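Local coordinates for sterol regulatory element-binding protein cleavage-activating protein (Schizosaccharomyces pombe, PDB 4YHC) that escorts the transcription factor precursor sre1 for processing when sterol or oxygen is low, its cytoplasmic WD40 domain probably providing the binding surface for sre1, at residues A[38-43]-A[82-87]; A[122-127]-A[176-181]. The protein carries 9 engineered substitutions. All coordinates share one frame; numbering follows the deposited sequence.

Contact 1 of 2, residues A[38-43]-A[82-87]; sequences VSENYK and LDPQGN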
ATOM      1  N   VAL A  38       4.911  -4.814   1.899  1.00 16.09           N
ATOM      2  CA  VAL A  38       4.261  -5.589   2.912  1.00 15.81           C
ATOM      3  C   VAL A  38       3.174  -6.425   2.303  1.00 17.70           C
ATOM      4  O   VAL A  38       2.544  -6.042   1.320  1.00 19.79           O
ATOM      5  CB  VAL A  38       3.724  -4.656   4.023  1.00 15.75           C
ATOM      6  CG1 VAL A  38       2.531  -3.906   3.538  1.00 15.51           C
ATOM      7  CG2 VAL A  38       3.368  -5.454   5.248  1.00 16.15           C
ATOM      8  N   SER A  39       2.932  -7.600   2.867  1.00 17.60           N
ATOM      9  CA  SER A  39       1.923  -8.446   2.293  1.00 18.53           C
ATOM     10  C   SER A  39       0.556  -7.877   2.560  1.00 23.41           C
ATOM     11  O   SER A  39       0.314  -7.144   3.550  1.00 18.07           O
ATOM     12  CB  SER A  39       2.019  -9.910   2.832  1.00 16.22           C
ATOM     13  OG  SER A  39       1.998 -10.037   4.234  1.00 17.75           O
ATOM     14  N   GLU A  40      -0.363  -8.295   1.714  1.00 21.38           N
ATOM     15  CA  GLU A  40      -1.761  -7.842   1.798  1.00 27.85           C
ATOM     16  C   GLU A  40      -2.418  -8.119   3.121  1.00 25.75           C
ATOM     17  O   GLU A  40      -3.289  -7.399   3.473  1.00 29.08           O
ATOM     18  CB  GLU A  40      -2.614  -8.540   0.757  1.00 35.59           C
ATOM     19  CG  GLU A  40      -3.560  -7.585   0.059  1.00 58.87           C
ATOM     20  CD  GLU A  40      -2.958  -7.111  -1.245  1.00 78.56           C
ATOM     21  OE1 GLU A  40      -2.726  -5.882  -1.361  1.00 86.45           O
ATOM     22  OE2 GLU A  40      -2.693  -7.985  -2.143  1.00 83.95           O
ATOM     23  N   ASN A  41      -2.028  -9.188   3.809  1.00 22.00           N
ATOM     24  CA  ASN A  41      -2.559  -9.536   5.114  1.00 22.97           C
ATOM     25  C   ASN A  41      -1.758  -8.886   6.205  1.00 22.06           C
ATOM     26  O   ASN A  41      -2.053  -9.088   7.338  1.00 23.04           O
ATOM     27  CB  ASN A  41      -2.651 -11.084   5.331  1.00 23.62           C
ATOM     28  CG  ASN A  41      -1.286 -11.769   5.429  1.00 25.99           C
ATOM     29  OD1 ASN A  41      -0.254 -11.193   5.078  1.00 21.98           O
ATOM     30  ND2 ASN A  41      -1.280 -13.050   5.853  1.00 19.51           N
ATOM     31  N   TYR A  42      -0.801  -8.026   5.852  1.00 20.02           N
ATOM     32  CA  TYR A  42       0.059  -7.323   6.825  1.00 19.19           C
ATOM     33  C   TYR A  42       0.897  -8.242   7.695  1.00 25.53           C
ATOM     34  O   TYR A  42       1.365  -7.860   8.732  1.00 23.06           O
ATOM     35  CB  TYR A  42      -0.734  -6.300   7.647  1.00 19.97           C
ATOM     36  CG  TYR A  42      -1.386  -5.278   6.753  1.00 23.16           C
ATOM     37  CD1 TYR A  42      -0.637  -4.273   6.179  1.00 26.70           C
ATOM     38  CD2 TYR A  42      -2.751  -5.358   6.413  1.00 30.79           C
ATOM     39  CE1 TYR A  42      -1.220  -3.333   5.341  1.00 25.11           C
ATOM     40  CE2 TYR A  42      -3.337  -4.438   5.540  1.00 29.53           C
ATOM     41  CZ  TYR A  42      -2.573  -3.440   5.019  1.00 29.14           C
ATOM     42  OH  TYR A  42      -3.119  -2.532   4.149  1.00 28.62           O
ATOM     43  N   LYS A  43       1.156  -9.460   7.246  1.00 18.44           N
ATOM     44  CA  LYS A  43       1.979 -10.330   8.058  1.00 20.55           C
ATOM     45  C   LYS A  43       3.466 -10.182   7.806  1.00 19.10           C
ATOM     46  O   LYS A  43       4.288 -10.296   8.757  1.00 18.80           O
ATOM     47  CB  LYS A  43       1.558 -11.781   7.828  1.00 22.59           C
ATOM     48  CG  LYS A  43       2.411 -12.820   8.514  1.00 22.51           C
ATOM     49  CD  LYS A  43       1.619 -14.126   8.484  1.00 38.53           C
ATOM     50  CE  LYS A  43       1.904 -14.878   7.234  1.00 50.55           C
ATOM     51  NZ  LYS A  43       3.153 -15.583   7.487  1.00 55.55           N
ATOM     52  N   LEU A  82       5.038  -9.923  -2.933  1.00 17.02           N
ATOM     53  CA  LEU A  82       4.658 -10.964  -1.998  1.00 19.09           C
ATOM     54  C   LEU A  82       3.320 -11.455  -2.308  1.00 21.29           C
ATOM     55  O   LEU A  82       2.466 -10.667  -2.762  1.00 22.92           O
ATOM     56  CB  LEU A  82       4.586 -10.396  -0.583  1.00 24.85           C
ATOM     57  CG  LEU A  82       5.883 -10.028   0.126  1.00 37.07           C
ATOM     58  CD1 LEU A  82       6.149  -8.566  -0.058  1.00 39.91           C
ATOM     59  CD2 LEU A  82       5.706 -10.250   1.608  1.00 48.19           C
ATOM     60  N   ASP A  83       3.064 -12.727  -2.020  1.00 22.65           N
ATOM     61  CA  ASP A  83       1.705 -13.191  -2.173  1.00 27.57           C
ATOM     62  C   ASP A  83       0.844 -12.540  -1.043  1.00 19.58           C
ATOM     63  O   ASP A  83       1.387 -12.053  -0.031  1.00 18.07           O
ATOM     64  CB  ASP A  83       1.631 -14.723  -2.158  1.00 27.19           C
ATOM     65  CG  ASP A  83       1.582 -15.314  -0.759  1.00 28.85           C
ATOM     66  OD1 ASP A  83       2.612 -15.334  -0.063  1.00 28.65           O
ATOM     67  OD2 ASP A  83       0.491 -15.747  -0.369  1.00 30.06           O
ATOM     68  N   PRO A  84      -0.472 -12.544  -1.215  1.00 21.38           N
ATOM     69  CA  PRO A  84      -1.306 -11.860  -0.259  1.00 21.72           C
ATOM     70  C   PRO A  84      -1.276 -12.398   1.141  1.00 20.18           C
ATOM     71  O   PRO A  84      -1.531 -11.649   2.041  1.00 23.44           O
ATOM     72  CB  PRO A  84      -2.737 -11.964  -0.867  1.00 36.39           C
ATOM     73  CG  PRO A  84      -2.577 -12.442  -2.250  1.00 32.12           C
ATOM     74  CD  PRO A  84      -1.256 -13.132  -2.320  1.00 22.60           C
ATOM     75  N   GLN A  85      -0.823 -13.636   1.346  1.00 23.18           N
ATOM     76  CA  GLN A  85      -0.710 -14.215   2.692  1.00 23.69           C
ATOM     77  C   GLN A  85       0.652 -14.075   3.292  1.00 23.61           C
ATOM     78  O   GLN A  85       0.851 -14.377   4.483  1.00 23.61           O
ATOM     79  CB  GLN A  85      -1.147 -15.708   2.680  1.00 45.93           C
ATOM     80  CG  GLN A  85      -2.652 -15.909   2.532  1.00 56.43           C
ATOM     81  CD  GLN A  85      -3.436 -15.105   3.565  1.00 75.87           C
ATOM     82  OE1 GLN A  85      -3.314 -15.331   4.779  1.00 87.08           O
ATOM     83  NE2 GLN A  85      -4.218 -14.118   3.092  1.00 77.66           N
ATOM     84  N   GLY A  86       1.604 -13.563   2.528  1.00 22.65           N
ATOM     85  CA  GLY A  86       2.934 -13.363   3.083  1.00 21.28           C
ATOM     86  C   GLY A  86       3.811 -14.582   3.276  1.00 21.47           C
ATOM     87  O   GLY A  86       4.703 -14.586   4.140  1.00 20.25           O
ATOM     88  N   ASN A  87       3.538 -15.632   2.510  1.00 21.07           N
ATOM     89  CA  ASN A  87       4.304 -16.882   2.606  1.00 26.13           C
ATOM     90  C   ASN A  87       5.312 -17.079   1.508  1.00 24.88           C
ATOM     91  O   ASN A  87       6.266 -17.861   1.680  1.00 28.28           O
ATOM     92  CB  ASN A  87       3.366 -18.094   2.616  1.00 31.60           C
ATOM     93  CG  ASN A  87       2.437 -18.064   3.791  1.00 36.77           C
ATOM     94  OD1 ASN A  87       2.854 -17.798   4.892  1.00 39.96           O
ATOM     95  ND2 ASN A  87       1.171 -18.211   3.540  1.00 34.65           N
TER
HETATM   96  O   HOH W   1       0.641  -9.297  -0.930  1.00 22.52           O
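The side-chain amide nitrogen of Asn-41 reaches two oxygens of Gln-85: ND2 gives a hydrogen bond of 2.9 Å to the backbone O, approached from above the carbonyl plane, and a weak one of 3.2 Å to OE1, the two side-chain amide planes standing 69° apart. Within its own loop, Asn-41 OD1 accepts from Ser-39 OG at 2.7 Å and from Lys-43 N at 3.1 Å, the latter an Asx turn. With CG between the backbone N and the carbonyl carbon (chi1 68°), the amide folds back over its own turn while ND2 faces Gln-85. With an alanine here, Ser-39 OG and Lys-43 N would probably lose their shared acceptor, and Gln-85 O its amide donor. Ser-39 CB lies 3.6 Å from Gly-86 CA; a CB on Gly-86 would run into Ser-39 OG and the carbonyl O of Gln-85. Pro-84, whose ring suits the second position of a type I turn, rests its CB 3.8 Å from Glu-40 CB. The long Lys-43 chain passes Gln-85 O with CE before NZ salt-bridges Glu-103. Two type I turns thus pack together, each linking the first two strands of a blade, an arrangement of neighbouring blades in a WD40 beta-propeller.

Contact 2 of 2, residues A[122-127]-A[176-181]; sequences NVFWMP and IKSISI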
ATOM      1  N   ASN A 122       5.858  -3.868 -12.947  1.00 26.95           N
ATOM      2  CA  ASN A 122       5.069  -4.016 -11.740  1.00 27.20           C
ATOM      3  C   ASN A 122       4.581  -5.447 -11.694  1.00 30.54           C
ATOM      4  O   ASN A 122       4.140  -5.930 -12.733  1.00 31.70           O
ATOM      5  CB  ASN A 122       3.920  -3.053 -11.794  1.00 34.00           C
ATOM      6  CG  ASN A 122       3.287  -2.836 -10.450  1.00 46.64           C
ATOM      7  OD1 ASN A 122       3.852  -3.203  -9.409  1.00 48.10           O
ATOM      8  ND2 ASN A 122       2.093  -2.240 -10.455  1.00 53.14           N
ATOM      9  N   VAL A 123       4.708  -6.144 -10.538  1.00 20.89           N
ATOM     10  CA  VAL A 123       4.286  -7.530 -10.402  1.00 15.79           C
ATOM     11  C   VAL A 123       3.277  -7.751  -9.304  1.00 21.73           C
ATOM     12  O   VAL A 123       3.441  -7.183  -8.274  1.00 23.43           O
ATOM     13  CB  VAL A 123       5.503  -8.413 -10.086  1.00 24.05           C
ATOM     14  CG1 VAL A 123       5.032  -9.848  -9.901  1.00 28.96           C
ATOM     15  CG2 VAL A 123       6.517  -8.343 -11.211  1.00 19.32           C
ATOM     16  N   PHE A 124       2.250  -8.573  -9.513  1.00 22.72           N
ATOM     17  CA  PHE A 124       1.172  -8.765  -8.537  1.00 27.89           C
ATOM     18  C   PHE A 124       0.855 -10.213  -8.521  1.00 27.01           C
ATOM     19  O   PHE A 124       0.783 -10.802  -9.569  1.00 28.10           O
ATOM     20  CB  PHE A 124      -0.199  -8.195  -9.021  1.00 31.16           C
ATOM     21  CG  PHE A 124      -0.123  -6.888  -9.640  1.00 31.02           C
ATOM     22  CD1 PHE A 124       0.185  -5.812  -8.902  1.00 34.31           C
ATOM     23  CD2 PHE A 124      -0.410  -6.739 -10.981  1.00 47.11           C
ATOM     24  CE1 PHE A 124       0.239  -4.576  -9.462  1.00 45.05           C
ATOM     25  CE2 PHE A 124      -0.339  -5.515 -11.569  1.00 47.57           C
ATOM     26  CZ  PHE A 124      -0.004  -4.424 -10.807  1.00 51.36           C
ATOM     27  N   TRP A 125       0.618 -10.760  -7.346  1.00 21.84           N
ATOM     28  CA  TRP A 125       0.039 -12.090  -7.168  1.00 19.12           C
ATOM     29  C   TRP A 125      -1.480 -12.013  -7.012  1.00 29.75           C
ATOM     30  O   TRP A 125      -1.995 -11.179  -6.242  1.00 24.61           O
ATOM     31  CB  TRP A 125       0.552 -12.669  -5.868  1.00 23.83           C
ATOM     32  CG  TRP A 125       2.025 -13.032  -5.824  1.00 24.26           C
ATOM     33  CD1 TRP A 125       3.062 -12.187  -5.893  1.00 26.31           C
ATOM     34  CD2 TRP A 125       2.567 -14.310  -5.603  1.00 20.58           C
ATOM     35  NE1 TRP A 125       4.221 -12.848  -5.705  1.00 24.01           N
ATOM     36  CE2 TRP A 125       3.944 -14.167  -5.519  1.00 20.25           C
ATOM     37  CE3 TRP A 125       2.009 -15.569  -5.404  1.00 22.10           C
ATOM     38  CZ2 TRP A 125       4.825 -15.265  -5.311  1.00 23.49           C
ATOM     39  CZ3 TRP A 125       2.863 -16.658  -5.142  1.00 22.91           C
ATOM     40  CH2 TRP A 125       4.248 -16.506  -5.133  1.00 26.48           C
ATOM     41  N   MET A 126      -2.205 -12.892  -7.681  1.00 24.09           N
ATOM     42  CA  MET A 126      -3.627 -12.947  -7.449  1.00 28.53           C
ATOM     43  C   MET A 126      -4.058 -14.401  -7.203  1.00 31.29           C
ATOM     44  O   MET A 126      -3.572 -15.297  -7.851  1.00 33.64           O
ATOM     45  CB  MET A 126      -4.382 -12.357  -8.616  1.00 25.39           C
ATOM     46  CG  MET A 126      -3.889 -10.909  -8.961  1.00 29.46           C
ATOM     47  SD  MET A 126      -4.825 -10.207 -10.303  1.00 39.47           S
ATOM     48  CE  MET A 126      -6.098  -9.476  -9.340  1.00 46.26           C
ATOM     49  N   PRO A 127      -4.989 -14.609  -6.295  1.00 31.47           N
ATOM     50  CA  PRO A 127      -5.402 -15.982  -5.970  1.00 35.85           C
ATOM     51  C   PRO A 127      -6.059 -16.603  -7.177  1.00 36.60           C
ATOM     52  O   PRO A 127      -6.799 -15.926  -7.837  1.00 40.71           O
ATOM     53  CB  PRO A 127      -6.414 -15.813  -4.818  1.00 37.55           C
ATOM     54  CG  PRO A 127      -6.861 -14.370  -4.864  1.00 42.88           C
ATOM     55  CD  PRO A 127      -5.766 -13.577  -5.574  1.00 39.52           C
ATOM     56  N   ILE A 176       1.326   4.284 -17.276  1.00 35.25           N
ATOM     57  CA  ILE A 176       1.797   5.137 -16.162  1.00 34.72           C
ATOM     58  C   ILE A 176       1.712   4.386 -14.801  1.00 39.45           C
ATOM     59  O   ILE A 176       2.554   4.552 -13.941  1.00 36.78           O
ATOM     60  CB  ILE A 176       0.906   6.409 -16.075  1.00 40.28           C
ATOM     61  CG1 ILE A 176       0.949   7.218 -17.381  1.00 38.69           C
ATOM     62  CG2 ILE A 176       1.340   7.324 -14.947  1.00 41.94           C
ATOM     63  CD1 ILE A 176      -0.056   8.359 -17.390  1.00 37.14           C
ATOM     64  N   LYS A 177       0.690   3.558 -14.613  1.00 30.39           N
ATOM     65  CA  LYS A 177       0.386   3.006 -13.292  1.00 26.87           C
ATOM     66  C   LYS A 177      -0.537   1.813 -13.472  1.00 22.05           C
ATOM     67  O   LYS A 177      -1.516   1.906 -14.211  1.00 20.88           O
ATOM     68  CB  LYS A 177      -0.317   4.095 -12.480  1.00 24.23           C
ATOM     69  CG  LYS A 177      -0.962   3.674 -11.185  1.00 31.80           C
ATOM     70  CD  LYS A 177       0.078   3.302 -10.163  1.00 30.83           C
ATOM     71  CE  LYS A 177      -0.544   3.083  -8.801  1.00 37.34           C
ATOM     72  NZ  LYS A 177      -0.327   4.264  -7.967  1.00 39.15           N
ATOM     73  N   SER A 178      -0.221   0.702 -12.831  1.00 21.44           N
ATOM     74  CA  SER A 178      -1.104  -0.450 -12.862  1.00 22.55           C
ATOM     75  C   SER A 178      -1.355  -0.874 -11.445  1.00 23.01           C
ATOM     76  O   SER A 178      -0.498  -0.737 -10.618  1.00 18.81           O
ATOM     77  CB  SER A 178      -0.508  -1.569 -13.691  1.00 23.97           C
ATOM     78  OG  SER A 178       0.748  -1.952 -13.130  1.00 27.67           O
ATOM     79  N   ILE A 179      -2.549  -1.396 -11.198  1.00 23.51           N
ATOM     80  CA  ILE A 179      -2.913  -1.961  -9.929  1.00 21.75           C
ATOM     81  C   ILE A 179      -3.736  -3.218 -10.089  1.00 25.75           C
ATOM     82  O   ILE A 179      -4.384  -3.484 -11.155  1.00 22.27           O
ATOM     83  CB  ILE A 179      -3.755  -1.012  -9.090  1.00 25.56           C
ATOM     84  CG1 ILE A 179      -5.041  -0.640  -9.838  1.00 19.34           C
ATOM     85  CG2 ILE A 179      -2.905   0.181  -8.707  1.00 26.54           C
ATOM     86  CD1 ILE A 179      -6.028   0.193  -9.033  1.00 23.09           C
ATOM     87  N   SER A 180      -3.681  -4.021  -9.050  1.00 18.54           N
ATOM     88  CA  SER A 180      -4.492  -5.254  -8.989  1.00 20.04           C
ATOM     89  C   SER A 180      -5.706  -5.027  -8.124  1.00 27.01           C
ATOM     90  O   SER A 180      -5.614  -4.377  -7.100  1.00 24.56           O
ATOM     91  CB  SER A 180      -3.630  -6.399  -8.487  1.00 25.85           C
ATOM     92  OG  SER A 180      -3.684  -6.497  -7.127  1.00 35.34           O
ATOM     93  N   ILE A 181      -6.848  -5.552  -8.530  1.00 18.65           N
ATOM     94  CA  ILE A 181      -8.007  -5.617  -7.686  1.00 20.52           C
ATOM     95  C   ILE A 181      -8.541  -7.062  -7.605  1.00 24.86           C
ATOM     96  O   ILE A 181      -9.143  -7.560  -8.564  1.00 25.91           O
ATOM     97  CB  ILE A 181      -9.053  -4.731  -8.328  1.00 28.48           C
ATOM     98  CG1 ILE A 181      -8.374  -3.357  -8.622  1.00 31.47           C
ATOM     99  CG2 ILE A 181     -10.298  -4.641  -7.484  1.00 26.27           C
ATOM    100  CD1 ILE A 181      -9.264  -2.190  -8.654  1.00 29.60           C
TER
HETATM  101  O   HOH W   2      -2.380  -8.560  -5.930  1.00 32.61           O
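Phe-124 lays its ring against Ser-180, a contact that runs outward along the side chain. CB begins it, 3.9 Å from Ser-180 CB; CG lies 3.7 Å from the same Ser-180 CB, and this methylene sits over one ring face in a CH-pi contact. CD1 and CD2 also face it. Farther out, CE1 passes 4.0 Å from Ser-180 N, CE2 approaches Ser-178 OG, and at the tip CZ meets that hydroxyl at 3.5 Å, at the ring edge. Because CG is anti to the carbonyl carbon (chi1 -44°), the ring lies along the neighbouring strand, where serines are small enough to admit it; Ile-189 and Val-141 add to its greasy surroundings. Ser-178 OG also accepts a nearly straight hydrogen bond (164°) from Asn-122 ND2, 3.0 Å away in the plane of the asparagine amide. At the other end the flexible Met-126 bends at its thioether to bring CE 3.7 Å from Ile-181 O, while a water joins Trp-125 O to Ser-180 OG. The strands run almost parallel, 8° apart, but their axes are separated by 7.8 Å: these are the first strands of adjacent WD40 propeller blades, which meet through side chains rather than backbone pairing.

How the contacts relate
From the N terminus, the chain leaves strand 33-38, completes that blade with strands 44-49, 54-58 and 63-68, and enters the next through strand 79-82 before contact 1 closes a loop with 38 intervening residues. The blade begun by strand 79-82 is then finished, and contact 2 spans the following four-stranded sheet, joining its first strand, 121-127, to strand 175-182. The two contacts therefore follow in series, neither nesting nor crossing, with centres about 14 Å apart. They meet through Trp-125, whose CE3 lies 3.4 Å from Asp-83 CB and which also packs on Pro-84. Four consecutive blades of the propeller are thereby tied together in order.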